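Local coordinates for protein dihydropteroate synthase (Burkholderia cenocepacia, PDB 2Y5S) that probably catalyses the condensation of para-aminobenzoate with 6-hydroxymethyl-7,8-dihydropterin diphosphate to give 7,8-dihydropteroate, a precursor of folates, at residues Glu53-Ile56 against Leu62-Ile65; Met146-Glu151 against Met155-Pro160; Ala179-Gly184 against Glu188-Asp193; Ala240-Gly243 against Glu249-Ala252. All blocks are in the same frame, centred on the assembly; numbering follows the deposited sequence.

Contact 1: residues Glu53-Ile56 against Leu62-Ile65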
loop_
_atom_site.group_PDB
_atom_site.type_symbol
_atom_site.label_atom_id
_atom_site.label_comp_id
_atom_site.label_asym_id
_atom_site.label_seq_id
_atom_site.Cartn_x
_atom_site.Cartn_y
_atom_site.Cartn_z
ATOM N N GLU B 53 -14.334 3.326 -20.360
ATOM C CA GLU B 53 -15.583 3.180 -19.607
ATOM C C GLU B 53 -15.393 2.326 -18.356
ATOM O O GLU B 53 -15.840 2.703 -17.273
ATOM C CB GLU B 53 -16.686 2.579 -20.495
ATOM C CG GLU B 53 -17.282 3.597 -21.450
ATOM C CD GLU B 53 -18.060 2.969 -22.594
ATOM O OE1 GLU B 53 -18.383 1.765 -22.536
ATOM O OE2 GLU B 53 -18.338 3.694 -23.563
ATOM N N ARG B 54 -14.720 1.188 -18.510
ATOM C CA ARG B 54 -14.380 0.321 -17.378
ATOM C C ARG B 54 -13.542 1.068 -16.326
ATOM O O ARG B 54 -13.830 0.981 -15.137
ATOM C CB ARG B 54 -13.634 -0.934 -17.878
ATOM C CG ARG B 54 -13.066 -1.860 -16.795
ATOM C CD ARG B 54 -14.146 -2.361 -15.841
ATOM N NE ARG B 54 -15.289 -2.938 -16.548
ATOM C CZ ARG B 54 -15.422 -4.219 -16.898
ATOM N NH1 ARG B 54 -14.474 -5.113 -16.624
ATOM N NH2 ARG B 54 -16.521 -4.614 -17.535
ATOM N N MET B 55 -12.522 1.805 -16.767
ATOM C CA MET B 55 -11.664 2.556 -15.823
ATOM C C MET B 55 -12.436 3.637 -15.058
ATOM O O MET B 55 -12.259 3.779 -13.847
ATOM C CB MET B 55 -10.419 3.134 -16.516
ATOM C CG MET B 55 -9.334 2.070 -16.747
ATOM S SD MET B 55 -7.785 2.713 -17.408
ATOM C CE MET B 55 -8.364 3.511 -18.887
ATOM N N ILE B 56 -13.315 4.362 -15.748
ATOM C CA ILE B 56 -14.205 5.309 -15.072
ATOM C C ILE B 56 -15.093 4.582 -14.049
ATOM O O ILE B 56 -15.217 5.024 -12.909
ATOM C CB ILE B 56 -15.070 6.112 -16.075
ATOM C CG1 ILE B 56 -14.178 7.047 -16.906
ATOM C CG2 ILE B 56 -16.159 6.915 -15.323
ATOM C CD1 ILE B 56 -14.739 7.361 -18.286
ATOM N N LEU B 62 -9.011 10.670 -13.962
ATOM C CA LEU B 62 -8.512 11.169 -15.245
ATOM C C LEU B 62 -8.151 9.973 -16.102
ATOM O O LEU B 62 -7.888 8.885 -15.568
ATOM C CB LEU B 62 -7.254 12.038 -15.090
ATOM C CG LEU B 62 -7.179 13.220 -14.116
ATOM C CD1 LEU B 62 -6.732 12.697 -12.745
ATOM C CD2 LEU B 62 -6.199 14.284 -14.646
ATOM N N LEU B 63 -8.121 10.191 -17.426
ATOM C CA LEU B 63 -7.655 9.182 -18.367
ATOM C C LEU B 63 -6.472 9.721 -19.151
ATOM O O LEU B 63 -6.524 10.848 -19.641
ATOM C CB LEU B 63 -8.768 8.781 -19.341
ATOM C CG LEU B 63 -9.995 8.159 -18.686
ATOM C CD1 LEU B 63 -11.137 8.027 -19.717
ATOM C CD2 LEU B 63 -9.614 6.818 -18.054
ATOM N N ASP B 64 -5.422 8.911 -19.279
ATOM C CA ASP B 64 -4.227 9.312 -20.016
ATOM C C ASP B 64 -4.196 8.521 -21.318
ATOM O O ASP B 64 -4.093 7.290 -21.314
ATOM C CB ASP B 64 -2.954 9.091 -19.178
ATOM C CG ASP B 64 -1.713 9.835 -19.742
ATOM O OD1 ASP B 64 -1.836 10.971 -20.247
ATOM O OD2 ASP B 64 -0.595 9.284 -19.666
ATOM N N ILE B 65 -4.355 9.244 -22.420
ATOM C CA ILE B 65 -4.438 8.665 -23.745
ATOM C C ILE B 65 -3.064 8.780 -24.389
ATOM O O ILE B 65 -2.533 9.878 -24.515
ATOM C CB ILE B 65 -5.435 9.436 -24.646
ATOM C CG1 ILE B 65 -6.856 9.437 -24.067
ATOM C CG2 ILE B 65 -5.440 8.838 -26.050
ATOM C CD1 ILE B 65 -7.764 10.478 -24.727
#

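Contact 2: residues Met146-Glu151 against Met155-Pro160. With 78H (7,8-dihydropteroate), chain P; EDO (1,2-ethanediol), chain V.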
loop_
_atom_site.group_PDB
_atom_site.type_symbol
_atom_site.label_atom_id
_atom_site.label_comp_id
_atom_site.label_asym_id
_atom_site.label_seq_id
_atom_site.Cartn_x
_atom_site.Cartn_y
_atom_site.Cartn_z
ATOM N N MET B 146 7.481 16.549 -17.153
ATOM C CA MET B 146 8.214 15.459 -16.521
ATOM C C MET B 146 9.706 15.668 -16.663
ATOM O O MET B 146 10.162 16.319 -17.619
ATOM C CB MET B 146 7.837 14.133 -17.177
ATOM C CG MET B 146 8.176 12.893 -16.359
ATOM S SD MET B 146 8.002 11.378 -17.312
ATOM C CE MET B 146 9.588 11.379 -18.183
ATOM N N HIS B 147 10.464 15.090 -15.730
ATOM C CA HIS B 147 11.913 15.011 -15.839
ATOM C C HIS B 147 12.358 13.711 -16.515
ATOM O O HIS B 147 12.009 12.611 -16.079
ATOM C CB HIS B 147 12.574 15.094 -14.452
ATOM C CG HIS B 147 14.060 14.914 -14.488
ATOM N ND1 HIS B 147 14.665 13.671 -14.482
ATOM C CD2 HIS B 147 15.064 15.821 -14.542
ATOM C CE1 HIS B 147 15.973 13.825 -14.549
ATOM N NE2 HIS B 147 16.243 15.118 -14.572
ATOM N N MET B 148 13.145 13.860 -17.574
ATOM C CA MET B 148 13.812 12.744 -18.205
ATOM C C MET B 148 15.214 13.220 -18.500
ATOM O O MET B 148 15.413 14.356 -18.957
ATOM C CB MET B 148 13.079 12.298 -19.482
ATOM C CG MET B 148 13.858 11.317 -20.358
ATOM S SD MET B 148 12.979 10.709 -21.820
ATOM C CE MET B 148 12.205 12.220 -22.333
ATOM N N LEU B 149 16.201 12.383 -18.215
ATOM C CA LEU B 149 17.573 12.723 -18.559
ATOM C C LEU B 149 17.777 12.341 -20.026
ATOM O O LEU B 149 17.581 11.193 -20.400
ATOM C CB LEU B 149 18.562 11.985 -17.645
ATOM C CG LEU B 149 19.861 12.698 -17.279
ATOM C CD1 LEU B 149 19.563 14.044 -16.608
ATOM C CD2 LEU B 149 20.684 11.817 -16.365
ATOM N N GLY B 150 18.145 13.301 -20.859
ATOM C CA GLY B 150 18.411 13.006 -22.267
ATOM C C GLY B 150 18.507 14.259 -23.101
ATOM O O GLY B 150 18.162 15.336 -22.635
ATOM N N GLU B 151 19.005 14.133 -24.327
ATOM C CA GLU B 151 19.032 15.261 -25.255
ATOM C C GLU B 151 17.819 15.128 -26.180
ATOM O O GLU B 151 17.691 14.126 -26.890
ATOM C CB GLU B 151 20.340 15.298 -26.050
ATOM C CG GLU B 151 20.701 16.682 -26.602
ATOM C CD GLU B 151 20.587 17.797 -25.561
ATOM O OE1 GLU B 151 20.286 17.510 -24.381
ATOM O OE2 GLU B 151 20.794 18.969 -25.930
ATOM N N MET B 155 15.883 12.097 -29.173
ATOM C CA MET B 155 14.669 11.339 -28.825
ATOM C C MET B 155 14.999 10.109 -27.971
ATOM O O MET B 155 14.190 9.180 -27.876
ATOM C CB MET B 155 13.886 10.894 -30.076
ATOM C CG MET B 155 13.585 11.998 -31.074
ATOM S SD MET B 155 12.380 13.161 -30.436
ATOM C CE MET B 155 12.511 14.454 -31.668
ATOM N N GLN B 156 16.182 10.119 -27.350
ATOM C CA GLN B 156 16.658 9.002 -26.545
ATOM C C GLN B 156 16.915 9.426 -25.103
ATOM O O GLN B 156 17.466 10.503 -24.839
ATOM C CB GLN B 156 17.946 8.427 -27.129
ATOM C CG GLN B 156 17.788 7.899 -28.554
ATOM C CD GLN B 156 19.018 7.153 -29.058
ATOM O OE1 GLN B 156 19.669 6.420 -28.312
ATOM N NE2 GLN B 156 19.332 7.333 -30.332
ATOM N N VAL B 157 16.511 8.558 -24.183
ATOM C CA VAL B 157 16.890 8.677 -22.782
ATOM C C VAL B 157 18.404 8.437 -22.652
ATOM O O VAL B 157 18.968 7.585 -23.347
ATOM C CB VAL B 157 16.105 7.665 -21.913
ATOM C CG1 VAL B 157 16.532 6.227 -22.232
ATOM C CG2 VAL B 157 16.268 7.982 -20.430
ATOM N N GLY B 158 19.051 9.216 -21.784
ATOM C CA GLY B 158 20.483 9.101 -21.528
ATOM C C GLY B 158 20.769 8.282 -20.277
ATOM O O GLY B 158 19.846 7.779 -19.619
ATOM N N GLU B 159 22.059 8.145 -19.962
ATOM C CA GLU B 159 22.506 7.362 -18.814
ATOM C C GLU B 159 22.387 8.178 -17.533
ATOM O O GLU B 159 22.591 9.390 -17.561
ATOM C CB GLU B 159 23.961 6.920 -18.991
ATOM C CG GLU B 159 24.173 5.932 -20.135
ATOM C CD GLU B 159 23.399 4.635 -19.934
ATOM O OE1 GLU B 159 23.545 4.022 -18.848
ATOM O OE2 GLU B 159 22.647 4.233 -20.856
ATOM N N PRO B 160 22.080 7.514 -16.398
ATOM C CA PRO B 160 21.927 8.260 -15.152
ATOM C C PRO B 160 23.193 9.009 -14.804
ATOM O O PRO B 160 24.286 8.454 -14.932
ATOM C CB PRO B 160 21.660 7.172 -14.111
ATOM C CG PRO B 160 21.266 5.964 -14.891
ATOM C CD PRO B 160 21.987 6.059 -16.177
HETATM O O4 78H P . 5.954 8.241 -15.254
HETATM C C4 78H P . 5.364 8.832 -16.160
HETATM C C5 78H P . 5.175 8.250 -17.431
HETATM N N3 78H P . 4.881 10.131 -15.938
HETATM C C9 78H P . 4.505 9.015 -18.414
HETATM N N5 78H P . 5.576 6.979 -17.688
HETATM C C2 78H P . 4.235 10.856 -16.987
HETATM N N8 78H P . 4.284 8.495 -19.683
HETATM N N1 78H P . 4.058 10.265 -18.179
HETATM C C6 78H P . 5.428 6.442 -18.916
HETATM N N2 78H P . 3.809 12.113 -16.789
HETATM C C7 78H P . 4.907 7.240 -20.115
HETATM C C10 78H P . 5.809 5.012 -19.172
HETATM N N11 78H P . 7.245 4.909 -19.455
HETATM C C15 78H P . 7.962 4.005 -18.802
HETATM C C16 78H P . 9.153 4.359 -18.176
HETATM C C17 78H P . 7.480 2.698 -18.732
HETATM C C18 78H P . 9.879 3.399 -17.494
HETATM C C19 78H P . 8.208 1.734 -18.047
HETATM C C20 78H P . 9.409 2.085 -17.433
HETATM C C21 78H P . 10.197 1.032 -16.649
HETATM O O22 78H P . 11.077 1.462 -15.899
HETATM O O23 78H P . 9.840 -0.166 -16.693
HETATM C C1 EDO V . 18.517 17.846 -18.369
HETATM O O1 EDO V . 19.383 17.519 -17.280
HETATM C C2 EDO V . 17.574 16.671 -18.575
HETATM O O2 EDO V . 17.814 16.093 -19.857
#

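Contact 3: residues Ala179-Gly184 against Glu188-Asp193. With 78H (7,8-dihydropteroate), chain P.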
loop_
_atom_site.group_PDB
_atom_site.type_symbol
_atom_site.label_atom_id
_atom_site.label_comp_id
_atom_site.label_asym_id
_atom_site.label_seq_id
_atom_site.Cartn_x
_atom_site.Cartn_y
_atom_site.Cartn_z
ATOM N N ALA B 179 10.117 28.360 -17.971
ATOM C CA ALA B 179 10.066 28.498 -19.426
ATOM C C ALA B 179 8.628 28.565 -19.915
ATOM O O ALA B 179 8.309 29.351 -20.802
ATOM C CB ALA B 179 10.830 27.367 -20.116
ATOM N N LEU B 180 7.758 27.745 -19.338
ATOM C CA LEU B 180 6.321 27.828 -19.625
ATOM C C LEU B 180 5.756 29.206 -19.217
ATOM O O LEU B 180 5.029 29.835 -19.984
ATOM C CB LEU B 180 5.547 26.710 -18.912
ATOM C CG LEU B 180 5.765 25.309 -19.478
ATOM C CD1 LEU B 180 5.156 24.238 -18.554
ATOM C CD2 LEU B 180 5.191 25.236 -20.891
ATOM N N ARG B 181 6.086 29.653 -18.008
ATOM C CA ARG B 181 5.578 30.924 -17.500
ATOM C C ARG B 181 6.064 32.132 -18.309
ATOM O O ARG B 181 5.287 33.069 -18.549
ATOM C CB ARG B 181 5.901 31.084 -16.017
ATOM C CG ARG B 181 5.044 30.147 -15.147
ATOM C CD ARG B 181 5.338 30.254 -13.673
ATOM N NE ARG B 181 5.165 31.616 -13.191
ATOM C CZ ARG B 181 6.133 32.408 -12.726
ATOM N NH1 ARG B 181 7.394 31.986 -12.617
ATOM N NH2 ARG B 181 5.826 33.641 -12.347
ATOM N N ASP B 182 7.325 32.093 -18.746
ATOM C CA ASP B 182 7.878 33.142 -19.610
ATOM C C ASP B 182 7.118 33.277 -20.920
ATOM O O ASP B 182 7.128 34.336 -21.525
ATOM C CB ASP B 182 9.340 32.863 -19.955
ATOM C CG ASP B 182 10.266 33.040 -18.782
ATOM O OD1 ASP B 182 9.867 33.678 -17.790
ATOM O OD2 ASP B 182 11.402 32.535 -18.858
ATOM N N ALA B 183 6.499 32.196 -21.382
ATOM C CA ALA B 183 5.686 32.240 -22.601
ATOM C C ALA B 183 4.218 32.579 -22.329
ATOM O O ALA B 183 3.406 32.548 -23.255
ATOM C CB ALA B 183 5.793 30.913 -23.343
ATOM N N GLY B 184 3.875 32.895 -21.077
ATOM C CA GLY B 184 2.515 33.321 -20.709
ATOM C C GLY B 184 1.632 32.288 -20.010
ATOM O O GLY B 184 0.477 32.574 -19.697
ATOM N N GLU B 188 -0.826 28.010 -12.319
ATOM C CA GLU B 188 -1.844 27.056 -11.870
ATOM C C GLU B 188 -2.190 25.944 -12.891
ATOM O O GLU B 188 -2.801 24.944 -12.527
ATOM C CB GLU B 188 -3.120 27.785 -11.402
ATOM C CG GLU B 188 -3.585 28.896 -12.302
ATOM C CD GLU B 188 -3.103 30.294 -11.851
ATOM O OE1 GLU B 188 -1.899 30.617 -11.990
ATOM O OE2 GLU B 188 -3.950 31.073 -11.357
ATOM N N ARG B 189 -1.781 26.103 -14.150
ATOM C CA ARG B 189 -1.985 25.073 -15.182
ATOM C C ARG B 189 -0.899 23.996 -15.174
ATOM O O ARG B 189 -0.981 23.025 -15.929
ATOM C CB ARG B 189 -1.995 25.720 -16.571
ATOM C CG ARG B 189 -3.185 26.655 -16.862
ATOM C CD ARG B 189 -2.968 27.402 -18.170
ATOM N NE ARG B 189 -2.805 26.450 -19.264
ATOM C CZ ARG B 189 -2.264 26.697 -20.454
ATOM N NH1 ARG B 189 -1.800 27.902 -20.776
ATOM N NH2 ARG B 189 -2.180 25.700 -21.336
ATOM N N ILE B 190 0.121 24.170 -14.336
ATOM C CA ILE B 190 1.322 23.347 -14.389
ATOM C C ILE B 190 1.399 22.377 -13.214
ATOM O O ILE B 190 1.239 22.755 -12.050
ATOM C CB ILE B 190 2.611 24.226 -14.411
ATOM C CG1 ILE B 190 2.592 25.178 -15.627
ATOM C CG2 ILE B 190 3.880 23.339 -14.468
ATOM C CD1 ILE B 190 3.589 26.355 -15.554
ATOM N N CYS B 191 1.646 21.114 -13.537
ATOM C CA CYS B 191 2.076 20.139 -12.552
ATOM C C CYS B 191 3.393 19.556 -13.013
ATOM O O CYS B 191 3.804 19.775 -14.155
ATOM C CB CYS B 191 1.043 19.045 -12.337
ATOM S SG CYS B 191 0.674 17.993 -13.728
ATOM N N VAL B 192 4.083 18.878 -12.103
ATOM C CA VAL B 192 5.400 18.323 -12.399
ATOM C C VAL B 192 5.466 16.847 -12.022
ATOM O O VAL B 192 4.692 16.353 -11.181
ATOM C CB VAL B 192 6.494 19.068 -11.636
ATOM C CG1 VAL B 192 6.482 20.564 -11.990
ATOM C CG2 VAL B 192 6.339 18.845 -10.115
ATOM N N ASP B 193 6.438 16.161 -12.604
ATOM C CA ASP B 193 6.591 14.726 -12.437
ATOM C C ASP B 193 8.087 14.384 -12.488
ATOM O O ASP B 193 8.775 14.743 -13.453
ATOM C CB ASP B 193 5.829 14.061 -13.577
ATOM C CG ASP B 193 5.895 12.557 -13.563
ATOM O OD1 ASP B 193 6.764 11.959 -12.911
ATOM O OD2 ASP B 193 5.069 11.967 -14.298
HETATM O O4 78H P . 5.954 8.241 -15.254
HETATM C C4 78H P . 5.364 8.832 -16.160
HETATM C C5 78H P . 5.175 8.250 -17.431
HETATM N N3 78H P . 4.881 10.131 -15.938
HETATM C C9 78H P . 4.505 9.015 -18.414
HETATM N N5 78H P . 5.576 6.979 -17.688
HETATM C C2 78H P . 4.235 10.856 -16.987
HETATM N N8 78H P . 4.284 8.495 -19.683
HETATM N N1 78H P . 4.058 10.265 -18.179
HETATM C C6 78H P . 5.428 6.442 -18.916
HETATM N N2 78H P . 3.809 12.113 -16.789
HETATM C C7 78H P . 4.907 7.240 -20.115
HETATM C C10 78H P . 5.809 5.012 -19.172
HETATM N N11 78H P . 7.245 4.909 -19.455
HETATM C C15 78H P . 7.962 4.005 -18.802
HETATM C C16 78H P . 9.153 4.359 -18.176
HETATM C C17 78H P . 7.480 2.698 -18.732
HETATM C C18 78H P . 9.879 3.399 -17.494
HETATM C C19 78H P . 8.208 1.734 -18.047
HETATM C C20 78H P . 9.409 2.085 -17.433
HETATM C C21 78H P . 10.197 1.032 -16.649
HETATM O O22 78H P . 11.077 1.462 -15.899
HETATM O O23 78H P . 9.840 -0.166 -16.693
#

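Contact 4: residues Ala240-Gly243 against Glu249-Ala252. With EDO (1,2-ethanediol), chain T.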
loop_
_atom_site.group_PDB
_atom_site.type_symbol
_atom_site.label_atom_id
_atom_site.label_comp_id
_atom_site.label_asym_id
_atom_site.label_seq_id
_atom_site.Cartn_x
_atom_site.Cartn_y
_atom_site.Cartn_z
ATOM N N ALA B 240 12.515 -4.951 -9.932
ATOM C CA ALA B 240 13.848 -5.072 -9.360
ATOM C C ALA B 240 13.840 -5.452 -7.882
ATOM O O ALA B 240 14.780 -6.099 -7.416
ATOM C CB ALA B 240 14.643 -3.784 -9.574
ATOM N N VAL B 241 12.801 -5.059 -7.144
ATOM C CA VAL B 241 12.725 -5.349 -5.713
ATOM C C VAL B 241 11.848 -6.553 -5.362
ATOM O O VAL B 241 11.799 -6.976 -4.206
ATOM C CB VAL B 241 12.289 -4.129 -4.901
ATOM C CG1 VAL B 241 13.232 -2.963 -5.172
ATOM C CG2 VAL B 241 10.831 -3.739 -5.200
ATOM N N ILE B 242 11.173 -7.131 -6.347
ATOM C CA ILE B 242 10.340 -8.316 -6.084
ATOM C C ILE B 242 10.828 -9.539 -6.830
ATOM O O ILE B 242 10.039 -10.392 -7.212
ATOM C CB ILE B 242 8.833 -8.047 -6.358
ATOM C CG1 ILE B 242 8.559 -7.837 -7.858
ATOM C CG2 ILE B 242 8.365 -6.845 -5.535
ATOM C CD1 ILE B 242 7.128 -7.364 -8.195
ATOM N N GLY B 243 12.138 -9.645 -7.025
ATOM C CA GLY B 243 12.712 -10.867 -7.562
ATOM C C GLY B 243 12.621 -10.954 -9.071
ATOM O O GLY B 243 12.788 -12.031 -9.640
ATOM N N GLU B 249 2.852 -9.108 -13.306
ATOM C CA GLU B 249 2.913 -9.618 -11.943
ATOM C C GLU B 249 3.350 -8.543 -10.924
ATOM O O GLU B 249 3.833 -8.871 -9.848
ATOM C CB GLU B 249 3.828 -10.840 -11.898
ATOM C CG GLU B 249 3.225 -12.022 -12.666
ATOM C CD GLU B 249 4.165 -13.198 -12.799
ATOM O OE1 GLU B 249 5.004 -13.402 -11.889
ATOM O OE2 GLU B 249 4.055 -13.916 -13.819
ATOM N N ARG B 250 3.149 -7.269 -11.253
ATOM C CA ARG B 250 3.644 -6.178 -10.420
ATOM C C ARG B 250 2.521 -5.342 -9.822
ATOM O O ARG B 250 2.767 -4.220 -9.376
ATOM C CB ARG B 250 4.573 -5.276 -11.232
ATOM C CG ARG B 250 5.821 -5.971 -11.745
ATOM C CD ARG B 250 6.674 -5.083 -12.619
ATOM N NE ARG B 250 7.808 -5.827 -13.176
ATOM C CZ ARG B 250 8.627 -5.381 -14.128
ATOM N NH1 ARG B 250 8.444 -4.188 -14.665
ATOM N NH2 ARG B 250 9.637 -6.134 -14.557
ATOM N N VAL B 251 1.307 -5.889 -9.765
ATOM C CA VAL B 251 0.153 -5.092 -9.353
ATOM C C VAL B 251 0.267 -4.674 -7.893
ATOM O O VAL B 251 0.114 -3.486 -7.586
ATOM C CB VAL B 251 -1.199 -5.811 -9.603
ATOM C CG1 VAL B 251 -2.371 -4.915 -9.180
ATOM C CG2 VAL B 251 -1.326 -6.240 -11.083
ATOM N N ALA B 252 0.529 -5.628 -6.994
ATOM C CA ALA B 252 0.647 -5.286 -5.568
ATOM C C ALA B 252 1.781 -4.321 -5.309
ATOM O O ALA B 252 1.637 -3.377 -4.531
ATOM C CB ALA B 252 0.796 -6.541 -4.687
HETATM C C1 EDO T . 10.133 -4.760 -17.705
HETATM O O1 EDO T . 11.012 -5.418 -16.782
HETATM C C2 EDO T . 10.101 -3.271 -17.384
HETATM O O2 EDO T . 8.791 -2.733 -17.572
#

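Contact 1: residues Glu53-Ile56 against Leu62-Ile65
Leu63 divides its two methyl groups between two neighbouring helix residues, CD2 going to Met55 and CD1 to Ile56. The CG of Leu63 stands anti to its carbonyl carbon (chi1 -62°), which carries the fork off strand 62-66 and onto the flank of helix 45-58. On the Met55 side the two side chains run at a slant to each other. Met55 reaches over with a nearly straight shaft and then turns at its last torsion (chi3 -57°), so that its terminal methyl CE swings back to lie 3.6 Å from Leu63 CD2. The base of the same side chain shares that methyl, with Met55 CB 4.1 Å from Leu63 CD2. Ile56 comes in differently. Its side chain lies at about a right angle to that of Leu63, and the ethyl branch alone makes contact, Ile56 CD1 resting 3.9 Å from Leu63 CD1. The 127 Å² buried between the segments, more than half of it on Leu63, contains no polar bond, so the contact is purely apolar packing. With CA atoms 8.2 Å apart for Met55 and Leu63, helix and strand stand one side-chain layer apart, as in the alpha/beta layers of a TIM barrel. Alternate strand residues serve opposite sides: Asp64 turns from the helix to meet Arg270, Ser101 and Asn122, while Ile65 leans on helix 79-93. Strand 62-66 is bonded to Val25 and Gly27 along one edge and to Pro99 and Ser101 along the other, and Met55 also touches Leu29 of strand 24-30.

Contact 2: residues Met146-Glu151 against Met155-Pro160
Leu149 O is gripped from the other segment by two groups. Gly158 N donates to Leu149 O at 2.8 Å with a practically straight N-H...O angle of 179°, although the donor is tilted 34° from the carbonyl plane. Val157 CA adds a CA-H...O contact to Leu149 O at 3.5 Å. The Gly158-Leu149 bond is the single firm hydrogen bond across a small, loosely paired beta hairpin, strands 150-151 and 156-157, in the loop that follows barrel strand 142-146. Val157 places CG1 between its backbone N and carbonyl carbon (chi1 68°), which turns CG2 to Leu149 O and to Met148 CG, 4.1 Å from Val157 CG2; the Met148 and Val157 side chains meet at about a right angle. Further along, Leu149 CD2 presses on the backbone, 3.3 Å from Glu159 O. The absence of a side chain on Gly150 lets the backbones close in, its CA lying 3.7 Å from Gln156 O. A 1,2-ethanediol molecule, probably from the crystallisation liquor, occupies the other flank: Gly150 N donates to its O2 at 3.0 Å, and Arg128 bonds to the same molecule. At the barrel end of segment 146-151, the Met146 side chain, bent at its last torsion, brings SD to 3.6 Å from N3 of the 7,8-dihydropteroate pterin ring.

Contact 3: residues Ala179-Gly184 against Glu188-Asp193
Ile190 meets Leu180 and Arg181 with one long branch. Its CG1 is anti to the carbonyl carbon (chi1 -59°) and CD1 continues outward almost straight (chi2 164°), so the ethyl arm projects from strand 190-193 into the last turn of helix 165-182. There Ile190 CD1 lies 3.9 Å from Leu180 CB, and Leu180 CD1 is 4.0 Å from Ile190 CG1. Leu180 slants across the arm and touches it with both CB and CD1. Arg181 approaches across the arm, at about a right angle, and uses aliphatic carbon only: its CG is 4.1 Å from Ile190 CD1, after which the chain bends and carries the guanidinium elsewhere. Pro221 and Tyr226 also touch Arg181. The helix finishes just beyond in a Schellman motif, Gly184 taking positive phi and donating from its N to Arg181 O at 2.9 Å. The segments thus join a barrel strand to the helix that precedes it, the repeated alpha/beta packing of the TIM barrel. Asp193, at the far end of the strand, has its carboxylate swung anti to the backbone N (chi1 179°) and presents OD2 to the product. The N3 of 7,8-dihydropteroate donates to Asp193 OD2 at 2.5 Å, so short that the value is doubtful, and N2 adds a weak bond to the same oxygen; Gly195 N holds OD1. The chemistry changes along one strand: its start packs by undirected apolar contact, whereas its end offers an acceptor to two adjacent pterin donors, which is consistent with a role in recognising the pterin.

Contact 4: residues Ala240-Gly243 against Glu249-Ala252
One methyl group makes the whole contact: Ile242 CD1 is the only atom of its segment to come within 4.5 Å of Glu249 or Arg250. It touches two unlike partners, the peptide oxygen Glu249 O at 4.0 Å and the aliphatic Arg250 CG, also at 4.0 Å. Ile242 gets there by placing CG1 in the crowded position between its backbone N and carbonyl carbon (chi1 68°), from which the ethyl branch runs out straight to CD1. The Ile242 and Arg250 side chains lie askew to each other, touching near the start of the arginine chain, and the segments bury just 86 Å² with no hydrogen bond between them. Gly243, next in the chain, has positive phi. The two segments are the ends of the loop linking helix 236-239 to helix 251-263 on the rim of the TIM barrel, and Arg250 takes the N-cap position of the latter helix, where its O accepts from Ser254 OG. Beyond CG, Arg250 stays fully extended and leaves the isoleucine behind. Its guanidinium is fixed by backbone oxygens, NE bonding Lys245 O inside the same loop and NH1 bonding Arg234 O. Arg250 NH2 donates at 2.7 Å to O1 of a 1,2-ethanediol molecule, probably from the crystallisation liquor; O1 lies at the edge of the guanidinium, in its plane, and the N-H...O angle is 165°. The side chain of Arg250 comes within about 5 Å of bound 7,8-dihydropteroate. On the outer surface, Ile242, Val241 and Ala252 pack respectively on Asp279, Ala286 and Ala276 of the second subunit.

Overall arrangement
Contacts 1 and 3 are buried, each packing a barrel strand on the helix before it, and both reach the same parallel sheet although their centres are 25 Å apart. Contacts 2 and 4 lie at the surface in loops, with little or no regular secondary structure. The chemistry follows this division: the first pair is apolar between its segments, contact 2 depends on a backbone bond, and contact 4 on a single methyl beside an arginine held by polar partners. Contacts 2 and 3 meet, with His147 N 2.9 Å from Asp193 O, probably a hydrogen bond, and both touch 7,8-dihydropteroate. Contact 4 alone also faces the second subunit.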